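Local coordinates for L-asparaginase 1 (Escherichia coli, PDB 6NXC), which hydrolyses L-asparagine to L-aspartate and ammonium, working as a cytoplasmic homotetramer that L-asparagine itself also activates allosterically, at residues Ser25-Tyr30 and Ala92-Ala97; Pro59-His62 and Asp68-Ile71; His72-Leu77 and Trp88-Glu93; His98-Asp103 and Glu219-Val224; Glu166-Leu169 and Arg174-Arg177. The protein carries 1 engineered substitution. One frame throughout, in Å; residues are numbered along the deposited sequence.

Contact 1: residues Ser25-Tyr30 and Ala92-Ala97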
# COMPACT_ATOMS: atom_id res chain seq x y z
N SER B 25 -26.88 -10.15 22.59
CA SER B 25 -26.06 -10.68 23.67
C SER B 25 -24.92 -11.44 23.03
O SER B 25 -25.19 -12.47 22.37
CB SER B 25 -26.98 -11.51 24.52
OG SER B 25 -26.32 -11.95 25.65
N ILE B 26 -23.72 -11.01 23.31
CA ILE B 26 -22.50 -11.61 22.71
C ILE B 26 -21.72 -12.34 23.81
O ILE B 26 -21.54 -11.86 24.95
CB ILE B 26 -21.66 -10.54 22.01
CG1 ILE B 26 -22.45 -9.66 21.02
CG2 ILE B 26 -20.43 -11.17 21.37
CD1 ILE B 26 -23.14 -10.45 19.93
N TYR B 27 -21.31 -13.53 23.48
CA TYR B 27 -20.45 -14.34 24.37
C TYR B 27 -18.98 -14.08 24.04
O TYR B 27 -18.55 -14.25 22.84
CB TYR B 27 -20.77 -15.81 24.18
CG TYR B 27 -20.04 -16.77 25.09
CD1 TYR B 27 -20.49 -16.97 26.40
CD2 TYR B 27 -18.97 -17.54 24.65
CE1 TYR B 27 -19.90 -17.88 27.25
CE2 TYR B 27 -18.34 -18.46 25.52
CZ TYR B 27 -18.83 -18.64 26.80
OH TYR B 27 -18.30 -19.59 27.64
N VAL B 28 -18.19 -13.80 25.08
CA VAL B 28 -16.74 -13.54 24.84
C VAL B 28 -15.97 -14.68 25.56
O VAL B 28 -16.04 -14.74 26.79
CB VAL B 28 -16.37 -12.19 25.41
CG1 VAL B 28 -14.86 -11.90 25.14
CG2 VAL B 28 -17.19 -11.06 24.85
N ALA B 29 -15.24 -15.44 24.78
CA ALA B 29 -14.32 -16.52 25.21
C ALA B 29 -12.97 -15.86 25.42
O ALA B 29 -12.26 -15.59 24.45
CB ALA B 29 -14.35 -17.64 24.21
N TYR B 30 -12.65 -15.55 26.67
CA TYR B 30 -11.35 -14.98 27.04
C TYR B 30 -10.34 -16.17 27.17
O TYR B 30 -10.22 -16.71 28.22
CB TYR B 30 -11.54 -14.11 28.26
CG TYR B 30 -10.25 -13.48 28.73
CD1 TYR B 30 -9.20 -13.28 27.90
CD2 TYR B 30 -10.11 -13.19 30.08
CE1 TYR B 30 -8.02 -12.70 28.37
CE2 TYR B 30 -8.95 -12.62 30.56
CZ TYR B 30 -7.93 -12.34 29.70
OH TYR B 30 -6.75 -11.83 30.20
N ALA B 92 -13.94 -24.81 20.38
CA ALA B 92 -15.10 -25.24 19.56
C ALA B 92 -16.23 -25.75 20.45
O ALA B 92 -17.42 -25.42 20.28
CB ALA B 92 -14.73 -26.26 18.57
N GLU B 93 -15.84 -26.52 21.47
CA GLU B 93 -16.81 -27.07 22.45
C GLU B 93 -17.47 -25.97 23.25
O GLU B 93 -18.68 -26.09 23.58
CB GLU B 93 -16.18 -28.12 23.35
CG GLU B 93 -15.67 -29.32 22.55
CD GLU B 93 -14.84 -30.36 23.32
OE1 GLU B 93 -14.76 -31.51 22.78
OE2 GLU B 93 -14.25 -30.04 24.43
N ASP B 94 -16.72 -24.97 23.60
CA ASP B 94 -17.29 -23.86 24.42
C ASP B 94 -18.30 -23.11 23.52
O ASP B 94 -19.31 -22.69 24.03
CB ASP B 94 -16.17 -22.94 24.86
CG ASP B 94 -16.47 -21.83 25.85
OD1 ASP B 94 -17.43 -21.95 26.47
OD2 ASP B 94 -15.65 -20.83 25.93
N ILE B 95 -17.99 -22.87 22.23
CA ILE B 95 -18.95 -22.20 21.29
C ILE B 95 -20.24 -23.05 21.22
O ILE B 95 -21.35 -22.50 21.39
CB ILE B 95 -18.33 -21.98 19.90
CG1 ILE B 95 -17.22 -20.94 19.98
CG2 ILE B 95 -19.37 -21.65 18.82
CD1 ILE B 95 -16.28 -21.02 18.80
N LYS B 96 -20.12 -24.36 21.05
CA LYS B 96 -21.27 -25.27 20.85
C LYS B 96 -22.10 -25.28 22.13
O LYS B 96 -23.32 -25.15 22.05
CB LYS B 96 -20.78 -26.69 20.53
CG LYS B 96 -21.86 -27.80 20.48
CD LYS B 96 -22.90 -27.57 19.45
CE LYS B 96 -24.01 -28.61 19.38
NZ LYS B 96 -25.17 -28.10 18.58
N ALA B 97 -21.43 -25.29 23.29
CA ALA B 97 -22.07 -25.24 24.63
C ALA B 97 -22.96 -24.03 24.78
O ALA B 97 -24.03 -24.18 25.43
CB ALA B 97 -21.07 -25.31 25.74
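Tyr27 and Asp94 supply the polar interaction. The phenol OH of Tyr27 donates to Asp94 OD1 at 2.8 Å, meeting that oxygen on its syn side and 16° out of the carboxylate plane. Ring and carboxylate are steeply turned against each other, with 78° between their planes, and Asp94 OD2 lies in the ring plane at the edge, 3.6 Å from Tyr27 CE2. With CG anti to the backbone N (chi1 -176°), the phenol stands out from the strand far enough to reach the helix. Asp94 OD2 is in turn hydrogen-bonded to Tyr74 OH and His72 ND1, so the buried carboxylate is held through both oxygens, which would favour its ionised form. A phenylalanine in place of Tyr27 would probably leave Asp94 OD1 without this donor, the carboxylate then held through OD2 alone among the bonds described.

The van der Waals part is small: Ala29 CB approaches Asp94 OD2 to 3.9 Å. Beyond the two segments, His98 stacks on the Tyr27 ring and Tyr102 meets it at a slant. Helix 85-98 packs on strand 25-32 as the connection of a beta-alpha-beta crossover, joining parallel strands 68-78 and 104-108 that flank strand 25-32 in the sheet.

Contact 2: residues Pro59-His62 and Asp68-Ile71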
# COMPACT_ATOMS: atom_id res chain seq x y z
N PRO B 59 -16.27 3.22 30.00
CA PRO B 59 -17.68 3.47 29.79
C PRO B 59 -18.16 3.16 28.37
O PRO B 59 -19.33 2.91 28.13
CB PRO B 59 -17.76 4.98 30.07
CG PRO B 59 -16.63 5.20 31.06
CD PRO B 59 -15.50 4.38 30.48
N GLU B 60 -17.21 3.16 27.44
CA GLU B 60 -17.59 2.95 26.03
C GLU B 60 -18.28 1.58 25.90
O GLU B 60 -19.25 1.48 25.11
CB GLU B 60 -16.34 3.13 25.16
CG GLU B 60 -15.30 2.01 25.37
CD GLU B 60 -13.89 2.17 24.77
OE1 GLU B 60 -12.90 1.67 25.38
OE2 GLU B 60 -13.79 2.72 23.65
N PHE B 61 -17.87 0.56 26.65
CA PHE B 61 -18.40 -0.81 26.59
C PHE B 61 -19.84 -0.93 27.14
O PHE B 61 -20.47 -1.93 26.80
CB PHE B 61 -17.45 -1.74 27.30
CG PHE B 61 -16.20 -2.03 26.52
CD1 PHE B 61 -16.19 -3.03 25.57
CD2 PHE B 61 -15.02 -1.30 26.71
CE1 PHE B 61 -15.09 -3.27 24.79
CE2 PHE B 61 -13.94 -1.51 25.88
CZ PHE B 61 -13.96 -2.56 24.98
N HIS B 62 -20.37 0.12 27.80
CA HIS B 62 -21.69 0.06 28.46
C HIS B 62 -22.71 1.01 27.86
O HIS B 62 -23.74 1.15 28.53
CB HIS B 62 -21.45 0.24 29.96
CG HIS B 62 -20.39 -0.68 30.43
ND1 HIS B 62 -20.66 -1.93 30.75
CD2 HIS B 62 -19.08 -0.51 30.65
CE1 HIS B 62 -19.54 -2.58 31.00
NE2 HIS B 62 -18.57 -1.70 31.00
N ASP B 68 -25.09 -6.21 24.88
CA ASP B 68 -24.70 -6.85 26.17
C ASP B 68 -23.66 -7.96 25.88
O ASP B 68 -23.61 -8.56 24.71
CB ASP B 68 -25.86 -7.51 26.87
CG ASP B 68 -26.85 -6.50 27.45
OD1 ASP B 68 -26.39 -5.48 27.92
OD2 ASP B 68 -28.04 -6.75 27.41
N PHE B 69 -22.73 -8.17 26.80
CA PHE B 69 -21.76 -9.26 26.63
C PHE B 69 -21.49 -9.96 27.95
O PHE B 69 -21.57 -9.36 29.02
CB PHE B 69 -20.52 -8.75 25.90
CG PHE B 69 -19.76 -7.67 26.59
CD1 PHE B 69 -20.12 -6.31 26.47
CD2 PHE B 69 -18.70 -8.00 27.40
CE1 PHE B 69 -19.40 -5.34 27.17
CE2 PHE B 69 -18.01 -7.01 28.10
CZ PHE B 69 -18.38 -5.69 28.00
N THR B 70 -21.04 -11.18 27.83
CA THR B 70 -20.73 -12.09 28.95
C THR B 70 -19.32 -12.63 28.70
O THR B 70 -19.12 -13.13 27.59
CB THR B 70 -21.74 -13.25 28.97
OG1 THR B 70 -22.99 -12.64 29.22
CG2 THR B 70 -21.46 -14.18 30.13
N ILE B 71 -18.38 -12.43 29.63
CA ILE B 71 -16.99 -12.99 29.54
C ILE B 71 -16.90 -14.33 30.25
O ILE B 71 -17.17 -14.39 31.48
CB ILE B 71 -15.95 -11.97 30.08
CG1 ILE B 71 -16.09 -10.67 29.31
CG2 ILE B 71 -14.49 -12.54 30.06
CD1 ILE B 71 -15.38 -9.55 29.99
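The Phe69 ring meets Phe61 at its edge: the carbonyl O of Phe61 lies in the ring plane, 3.6 Å from Phe69 CE1, where the ring's C-H groups carry slight positive charge. The imidazole of His62 has Phe61 CB over one face, 3.7 Å above its plane and displaced toward the rim. Between the rings themselves the approach is oblique; His62 CE1 comes to 4.5 Å from Phe69 CZ, a marginal contact.

Apolar packing is centred on Phe61 CB, which sits 4.1 Å from Phe69 CE1 and equally close to CZ. Phe69 CG stands between its backbone N and carbonyl carbon (chi1 61°), a rotamer that swings the ring over toward the 59-62 turn. Residues 59-61 form a short 3-10 segment, with His62 N bonded to Pro59 O at 3.0 Å; the Phe61 carbonyl and the His62 ring both approach Phe69.

Helix 148-161 touches both phenylalanines, through Leu153 on Phe61 and Leu156 on Phe69. Helix 50-56 adds Leu55, whose side chain packs on Phe61 and whose carbonyl O is hydrogen-bonded to His62 NE2. Strand 68-78 is one of the two outermost strands of the mixed sheet within this chain, bonded through its backbone to strand 25-32.

Contact 3: residues His72-Leu77 and Trp88-Glu93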
# COMPACT_ATOMS: atom_id res chain seq x y z
N HIS B 72 -16.36 -15.32 29.54
CA HIS B 72 -15.93 -16.63 30.05
C HIS B 72 -14.41 -16.57 30.08
O HIS B 72 -13.83 -16.61 29.03
CB HIS B 72 -16.50 -17.76 29.22
CG HIS B 72 -15.90 -19.08 29.65
ND1 HIS B 72 -15.61 -20.15 28.74
CD2 HIS B 72 -15.46 -19.47 30.86
CE1 HIS B 72 -15.03 -21.12 29.41
NE2 HIS B 72 -14.87 -20.70 30.71
N GLU B 73 -13.81 -16.43 31.26
CA GLU B 73 -12.33 -16.44 31.40
C GLU B 73 -11.84 -17.89 31.52
O GLU B 73 -12.30 -18.62 32.39
CB GLU B 73 -11.91 -15.59 32.61
CG GLU B 73 -10.40 -15.52 32.79
CD GLU B 73 -10.02 -14.97 34.17
OE1 GLU B 73 -10.55 -13.90 34.49
OE2 GLU B 73 -9.20 -15.64 34.94
N TYR B 74 -10.89 -18.31 30.69
CA TYR B 74 -10.43 -19.72 30.64
C TYR B 74 -9.50 -19.89 31.84
O TYR B 74 -8.87 -18.84 32.22
CB TYR B 74 -9.75 -19.95 29.30
CG TYR B 74 -10.70 -20.35 28.19
CD1 TYR B 74 -11.93 -19.71 28.02
CD2 TYR B 74 -10.31 -21.26 27.22
CE1 TYR B 74 -12.79 -20.02 26.95
CE2 TYR B 74 -11.13 -21.54 26.12
CZ TYR B 74 -12.39 -20.97 26.02
OH TYR B 74 -13.21 -21.28 24.99
N THR B 75 -9.44 -21.11 32.35
CA THR B 75 -8.55 -21.51 33.49
C THR B 75 -7.68 -22.70 33.06
O THR B 75 -8.15 -23.78 32.69
CB THR B 75 -9.36 -21.71 34.78
OG1 THR B 75 -10.51 -22.49 34.55
CG2 THR B 75 -9.87 -20.42 35.37
N PRO B 76 -6.36 -22.50 32.92
CA PRO B 76 -5.75 -21.19 33.03
C PRO B 76 -5.88 -20.42 31.70
O PRO B 76 -6.28 -21.00 30.69
CB PRO B 76 -4.27 -21.50 33.21
CG PRO B 76 -4.07 -22.77 32.47
CD PRO B 76 -5.36 -23.56 32.65
N LEU B 77 -5.47 -19.17 31.75
CA LEU B 77 -5.28 -18.28 30.58
C LEU B 77 -3.98 -18.70 29.90
O LEU B 77 -3.10 -19.21 30.59
CB LEU B 77 -5.23 -16.82 31.04
CG LEU B 77 -6.56 -16.29 31.56
CD1 LEU B 77 -6.46 -14.91 32.27
CD2 LEU B 77 -7.56 -16.27 30.42
N TRP B 88 -7.93 -25.89 20.16
CA TRP B 88 -8.91 -25.49 19.17
C TRP B 88 -10.23 -26.23 19.53
O TRP B 88 -11.33 -25.66 19.46
CB TRP B 88 -8.44 -25.92 17.76
CG TRP B 88 -7.13 -25.34 17.31
CD1 TRP B 88 -6.51 -24.20 17.72
CD2 TRP B 88 -6.24 -25.98 16.38
NE1 TRP B 88 -5.32 -24.06 17.05
CE2 TRP B 88 -5.10 -25.15 16.28
CE3 TRP B 88 -6.34 -27.12 15.58
CZ2 TRP B 88 -4.11 -25.43 15.36
CZ3 TRP B 88 -5.32 -27.43 14.71
CH2 TRP B 88 -4.21 -26.60 14.66
N GLN B 89 -10.09 -27.51 19.82
CA GLN B 89 -11.25 -28.36 20.25
C GLN B 89 -11.95 -27.79 21.48
O GLN B 89 -13.22 -27.72 21.53
CB GLN B 89 -10.76 -29.82 20.50
CG GLN B 89 -11.93 -30.74 20.80
CD GLN B 89 -12.73 -31.16 19.60
OE1 GLN B 89 -12.23 -31.22 18.51
NE2 GLN B 89 -14.01 -31.52 19.81
N HIS B 90 -11.20 -27.31 22.46
CA HIS B 90 -11.76 -26.79 23.75
C HIS B 90 -12.60 -25.56 23.37
O HIS B 90 -13.75 -25.40 23.89
CB HIS B 90 -10.60 -26.36 24.70
CG HIS B 90 -10.94 -25.91 26.08
ND1 HIS B 90 -12.19 -26.13 26.69
CD2 HIS B 90 -10.16 -25.35 27.04
CE1 HIS B 90 -12.18 -25.63 27.92
NE2 HIS B 90 -10.93 -25.19 28.17
N ILE B 91 -12.05 -24.67 22.52
CA ILE B 91 -12.76 -23.45 22.10
C ILE B 91 -14.01 -23.84 21.29
O ILE B 91 -15.10 -23.30 21.60
CB ILE B 91 -11.84 -22.51 21.32
CG1 ILE B 91 -10.65 -22.02 22.13
CG2 ILE B 91 -12.66 -21.39 20.69
CD1 ILE B 91 -9.54 -21.39 21.32
N ALA B 92 -13.94 -24.81 20.38
CA ALA B 92 -15.10 -25.24 19.56
C ALA B 92 -16.23 -25.75 20.45
O ALA B 92 -17.42 -25.42 20.28
CB ALA B 92 -14.73 -26.26 18.57
N GLU B 93 -15.84 -26.52 21.47
CA GLU B 93 -16.81 -27.07 22.45
C GLU B 93 -17.47 -25.97 23.25
O GLU B 93 -18.68 -26.09 23.58
CB GLU B 93 -16.18 -28.12 23.35
CG GLU B 93 -15.67 -29.32 22.55
CD GLU B 93 -14.84 -30.36 23.32
OE1 GLU B 93 -14.76 -31.51 22.78
OE2 GLU B 93 -14.25 -30.04 24.43
O HOH W 1 -11.19 -23.35 30.64
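Tyr74 reaches from the strand to two successive residues of the helix, His90 and Ile91, and the residues around them on the helix can be taken in order. Gln89 belongs to the helix's own bracing: its NE2 donates to Glu93 OE1 at 3.1 Å, nearly straight at 166°, with the oxygen in the amide plane but the nitrogen above the carboxylate plane. Its OE1 is bonded to Ile227 N.

His90 then turns toward the strand, CG anti to the backbone N (chi1 -175°), and presents a ring face to the tyrosine. Tyr74 CE2 lies 4.0 Å above the imidazole plane, offset toward the rim. The ring centroids of Tyr74 and His90 are 5.0 Å apart and the planes make 44°, an oblique aromatic pair. At the outer end a water is bonded to His90 NE2 at 3.1 Å and, weakly, accepts from Thr75 N at 3.3 Å.

Strand 68-78 followed by helix 85-98 is the first half of a beta-alpha-beta unit, and the chain between them carries the substrate-binding residues Asp79, Ser80 and Ser81; the side chain of Ile91 is about 9 Å from that of Ser80.

Ile91 crosses the tyrosine at about a right angle. Tyr74 OH lies 3.6 Å from Ile91 CA, while Ile91 CG1 packs 4.0 Å from Tyr74 CE2. The hydroxyl finds its polar partner one turn further along the helix, in Asp94 OD2. On the strand, the His72 ring has Tyr74 CD1 over one face.

Contact 4: residues His98-Asp103 and Glu219-Val224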
# COMPACT_ATOMS: atom_id res chain seq x y z
N HIS B 98 -22.59 -22.90 24.20
CA HIS B 98 -23.30 -21.63 24.43
C HIS B 98 -24.04 -21.19 23.18
O HIS B 98 -24.62 -20.08 23.21
CB HIS B 98 -22.31 -20.61 24.95
CG HIS B 98 -21.76 -21.05 26.27
ND1 HIS B 98 -20.59 -21.87 26.36
CD2 HIS B 98 -22.24 -20.93 27.54
CE1 HIS B 98 -20.29 -22.04 27.65
NE2 HIS B 98 -21.30 -21.57 28.38
N TYR B 99 -24.02 -21.96 22.12
CA TYR B 99 -24.50 -21.51 20.79
C TYR B 99 -25.92 -21.01 20.83
O TYR B 99 -26.21 -19.96 20.25
CB TYR B 99 -24.42 -22.62 19.79
CG TYR B 99 -24.72 -22.23 18.35
CD1 TYR B 99 -23.94 -21.35 17.63
CD2 TYR B 99 -25.86 -22.73 17.70
CE1 TYR B 99 -24.20 -21.08 16.31
CE2 TYR B 99 -26.10 -22.47 16.38
CZ TYR B 99 -25.28 -21.64 15.65
OH TYR B 99 -25.56 -21.44 14.35
N ASP B 100 -26.82 -21.82 21.42
CA ASP B 100 -28.27 -21.41 21.41
C ASP B 100 -28.54 -20.21 22.29
O ASP B 100 -29.62 -19.56 22.08
CB ASP B 100 -29.18 -22.59 21.78
CG ASP B 100 -29.19 -23.66 20.69
OD1 ASP B 100 -28.87 -23.35 19.53
OD2 ASP B 100 -29.51 -24.79 21.02
N ASP B 101 -27.66 -19.87 23.22
CA ASP B 101 -27.92 -18.86 24.28
C ASP B 101 -27.49 -17.43 23.90
O ASP B 101 -27.83 -16.49 24.63
CB ASP B 101 -27.27 -19.33 25.59
CG ASP B 101 -27.83 -20.68 26.03
OD1 ASP B 101 -29.03 -20.90 25.84
OD2 ASP B 101 -27.03 -21.52 26.42
N TYR B 102 -26.67 -17.26 22.88
CA TYR B 102 -26.07 -15.93 22.54
C TYR B 102 -26.30 -15.68 21.06
O TYR B 102 -26.54 -16.63 20.32
CB TYR B 102 -24.59 -15.96 22.92
CG TYR B 102 -24.43 -16.04 24.41
CD1 TYR B 102 -24.42 -17.26 25.09
CD2 TYR B 102 -24.33 -14.88 25.17
CE1 TYR B 102 -24.31 -17.35 26.47
CE2 TYR B 102 -24.14 -14.99 26.54
CZ TYR B 102 -24.13 -16.19 27.19
OH TYR B 102 -23.99 -16.22 28.55
N ASP B 103 -26.14 -14.44 20.65
CA ASP B 103 -26.35 -14.01 19.25
C ASP B 103 -25.06 -14.05 18.46
O ASP B 103 -25.04 -13.87 17.25
CB ASP B 103 -26.99 -12.65 19.25
CG ASP B 103 -28.33 -12.61 19.95
OD1 ASP B 103 -29.06 -13.57 19.70
OD2 ASP B 103 -28.54 -11.71 20.87
N GLU B 219 -26.85 -25.91 6.59
CA GLU B 219 -28.08 -25.43 7.20
C GLU B 219 -28.45 -26.34 8.35
O GLU B 219 -28.28 -27.52 8.21
CB GLU B 219 -29.21 -25.46 6.16
CG GLU B 219 -29.34 -26.78 5.44
CD GLU B 219 -28.32 -27.00 4.32
OE1 GLU B 219 -28.09 -28.17 4.02
OE2 GLU B 219 -27.76 -26.01 3.79
N GLY B 220 -29.14 -25.80 9.34
CA GLY B 220 -29.55 -26.60 10.49
C GLY B 220 -28.71 -26.31 11.71
O GLY B 220 -27.98 -25.23 11.75
N GLU B 221 -28.79 -27.21 12.71
CA GLU B 221 -28.11 -26.94 14.00
C GLU B 221 -26.58 -27.15 13.86
O GLU B 221 -26.13 -27.93 13.04
CB GLU B 221 -28.57 -27.84 15.15
CG GLU B 221 -29.46 -27.09 16.15
CD GLU B 221 -28.85 -25.95 16.97
OE1 GLU B 221 -27.64 -25.81 16.87
OE2 GLU B 221 -29.59 -25.22 17.72
N LEU B 222 -25.85 -26.34 14.61
CA LEU B 222 -24.37 -26.33 14.55
C LEU B 222 -23.91 -27.75 14.79
O LEU B 222 -24.38 -28.39 15.77
CB LEU B 222 -23.84 -25.39 15.63
CG LEU B 222 -22.31 -25.29 15.75
CD1 LEU B 222 -21.75 -24.60 14.53
CD2 LEU B 222 -21.95 -24.55 17.03
N ILE B 223 -22.91 -28.21 14.03
CA ILE B 223 -22.25 -29.52 14.22
C ILE B 223 -20.76 -29.28 14.43
O ILE B 223 -20.19 -28.54 13.64
CB ILE B 223 -22.56 -30.47 13.06
CG1 ILE B 223 -24.05 -30.86 13.12
CG2 ILE B 223 -21.65 -31.68 13.14
CD1 ILE B 223 -24.59 -31.51 11.84
N VAL B 224 -20.21 -29.78 15.52
CA VAL B 224 -18.75 -29.60 15.73
C VAL B 224 -17.98 -30.86 15.29
O VAL B 224 -18.24 -31.95 15.81
CB VAL B 224 -18.41 -29.20 17.15
CG1 VAL B 224 -16.87 -29.11 17.18
CG2 VAL B 224 -19.09 -27.88 17.53
O HOH W 2 -26.99 -23.22 13.28
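Tyr99 and Leu222 form the tight, buried part. Leu222 CB sits over one face of the tyrosine ring, 3.9 Å from its centroid and 16° off the normal, a CH-pi contact, and Leu222 CD2 rests beside it, 3.8 Å from Tyr99 CD1. CG of Tyr99 is anti to the backbone N (chi1 -173°), which directs the ring at the 219-224 segment. Its OH is bonded to Gly129 N and donates to a water, which in turn donates to Gly220 O at 2.7 Å. An alanine at Tyr99 is likely to strip Leu222 of its aromatic cover and leave Gly129 N and the bridging water without the hydroxyl.

The join ties the loop after helix 85-98 to the chain leading into strand 223-224, which pairs antiparallel with strand 125-126; Lys130 makes a cation-pi contact with Tyr99.

The solvent side is carried by carboxylates. Asp100 OD1 and Glu221 OE2 are 2.7 Å apart, close enough that one acid probably holds a proton, in keeping with crystals at pH 4. Glu221 OE1 turns back to accept from Leu222 N at 2.9 Å, a bent bond (138°), and passes Tyr99 CD2 at 3.7 Å.

Contact 5: residues Glu166-Leu169 and Arg174-Arg177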
# COMPACT_ATOMS: atom_id res chain seq x y z
N GLU B 166 -19.48 -16.79 9.42
CA GLU B 166 -18.17 -17.34 9.15
C GLU B 166 -17.35 -17.06 10.39
O GLU B 166 -17.69 -16.20 11.33
CB GLU B 166 -17.51 -16.61 7.96
CG GLU B 166 -18.05 -16.90 6.61
CD GLU B 166 -17.17 -16.31 5.50
OE1 GLU B 166 -17.74 -15.81 4.55
OE2 GLU B 166 -15.91 -16.38 5.59
N VAL B 167 -16.29 -17.84 10.48
CA VAL B 167 -15.27 -17.55 11.47
C VAL B 167 -14.39 -16.46 10.88
O VAL B 167 -13.82 -16.69 9.76
CB VAL B 167 -14.42 -18.75 11.88
CG1 VAL B 167 -13.43 -18.24 12.90
CG2 VAL B 167 -15.27 -19.90 12.39
N THR B 168 -14.33 -15.32 11.56
CA THR B 168 -13.58 -14.19 11.05
C THR B 168 -12.58 -13.76 12.09
O THR B 168 -12.61 -14.16 13.24
CB THR B 168 -14.56 -13.07 10.71
OG1 THR B 168 -15.36 -12.70 11.85
CG2 THR B 168 -15.48 -13.40 9.55
N LEU B 169 -11.71 -12.82 11.67
CA LEU B 169 -10.65 -12.28 12.51
C LEU B 169 -10.72 -10.75 12.36
O LEU B 169 -10.70 -10.28 11.19
CB LEU B 169 -9.28 -12.87 12.09
CG LEU B 169 -8.15 -12.53 13.02
CD1 LEU B 169 -7.08 -13.63 12.88
CD2 LEU B 169 -7.63 -11.13 12.74
N ARG B 174 -10.28 -3.82 10.27
CA ARG B 174 -10.66 -4.72 9.17
C ARG B 174 -11.13 -6.06 9.75
O ARG B 174 -10.65 -6.48 10.76
CB ARG B 174 -9.48 -4.96 8.24
CG ARG B 174 -9.21 -3.67 7.44
CD ARG B 174 -7.82 -3.61 6.83
NE ARG B 174 -7.93 -2.83 5.58
CZ ARG B 174 -7.34 -3.11 4.39
NH1 ARG B 174 -6.51 -4.14 4.23
NH2 ARG B 174 -7.57 -2.30 3.38
N LEU B 175 -12.18 -6.57 9.13
CA LEU B 175 -12.63 -7.94 9.34
C LEU B 175 -12.15 -8.80 8.20
O LEU B 175 -12.58 -8.55 7.04
CB LEU B 175 -14.14 -7.97 9.47
CG LEU B 175 -14.75 -9.28 9.97
CD1 LEU B 175 -14.46 -9.56 11.40
CD2 LEU B 175 -16.22 -9.37 9.60
N TYR B 176 -11.45 -9.90 8.54
CA TYR B 176 -10.88 -10.84 7.57
C TYR B 176 -11.60 -12.20 7.66
O TYR B 176 -12.02 -12.59 8.77
CB TYR B 176 -9.40 -11.03 7.82
CG TYR B 176 -8.59 -9.77 7.75
CD1 TYR B 176 -8.21 -9.18 6.56
CD2 TYR B 176 -8.17 -9.14 8.90
CE1 TYR B 176 -7.41 -8.05 6.53
CE2 TYR B 176 -7.44 -7.96 8.90
CZ TYR B 176 -6.97 -7.46 7.70
OH TYR B 176 -6.25 -6.28 7.69
N ARG B 177 -11.65 -12.90 6.53
CA ARG B 177 -12.01 -14.34 6.60
C ARG B 177 -10.93 -15.07 7.38
O ARG B 177 -9.77 -14.97 7.05
CB ARG B 177 -12.17 -14.88 5.20
CG ARG B 177 -12.54 -16.34 5.22
CD ARG B 177 -12.90 -16.97 3.87
NE ARG B 177 -14.22 -16.41 3.44
CZ ARG B 177 -14.62 -16.26 2.20
NH1 ARG B 177 -13.88 -16.71 1.21
NH2 ARG B 177 -15.79 -15.66 1.97
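Glu166 and Arg177 form a side-on salt bridge, one nitrogen to each oxygen. Arg177 NE donates to Glu166 OE2 at 2.7 Å and Arg177 NH2 to Glu166 OE1 at 3.2 Å; both oxygens are met on the syn side, but the planes are twisted 40° apart. The arginine chain bends at chi3 (-71°), which turns the guanidinium back to the carboxylate. Between the backbones, Leu169 N donates to Tyr176 O at 2.9 Å and Tyr176 N to Leu169 O at 2.8 Å, an antiparallel hydrogen-bonded pair. The same Leu169 O receives a CA-H...O contact from Leu175 CA (3.6 Å).

Thr168 and Arg177 are the adjoining non-hydrogen-bonded pair, their side chains diverging. Thr168 OG1 meets Leu175 CD1 at 3.3 Å and makes a weak hydrogen bond to Val132 O on strand 132-135.

Further out, Arg177 NH2 also bonds Pro213 O and NH1 bonds Gly352 O, fixing the guanidinium. The Leu169 side chain lies about 8 Å from those of substrate-binding Thr111 and engineered Ala182. The axes of the short segments 167-169 and 174-177 make 137° between their N-to-C directions, antiparallel but well twisted, as the arms of a beta hairpin.

Contacts 1, 2, 3 and 5 all reach the one mixed sheet of the N-terminal region; contact 4 joins the loop leading into strand 104-108 to the chain before strand 223-224. Contacts 1 and 3 have centres about 9 Å apart and fix helix 85-98 to strands 25-32 and 68-78. Contacts 2 and 3 share strand 68-78 yet are about 20 Å apart; contact 2 closes the turn before this edge strand. Contact 1 spans the chain portion that holds contact 2, and contact 4 follows directly on its helix, about 10 Å away between centres. Contact 5 comes later, between the segments of contact 4, where the last parallel strand, 167-171, turns into antiparallel 174-177.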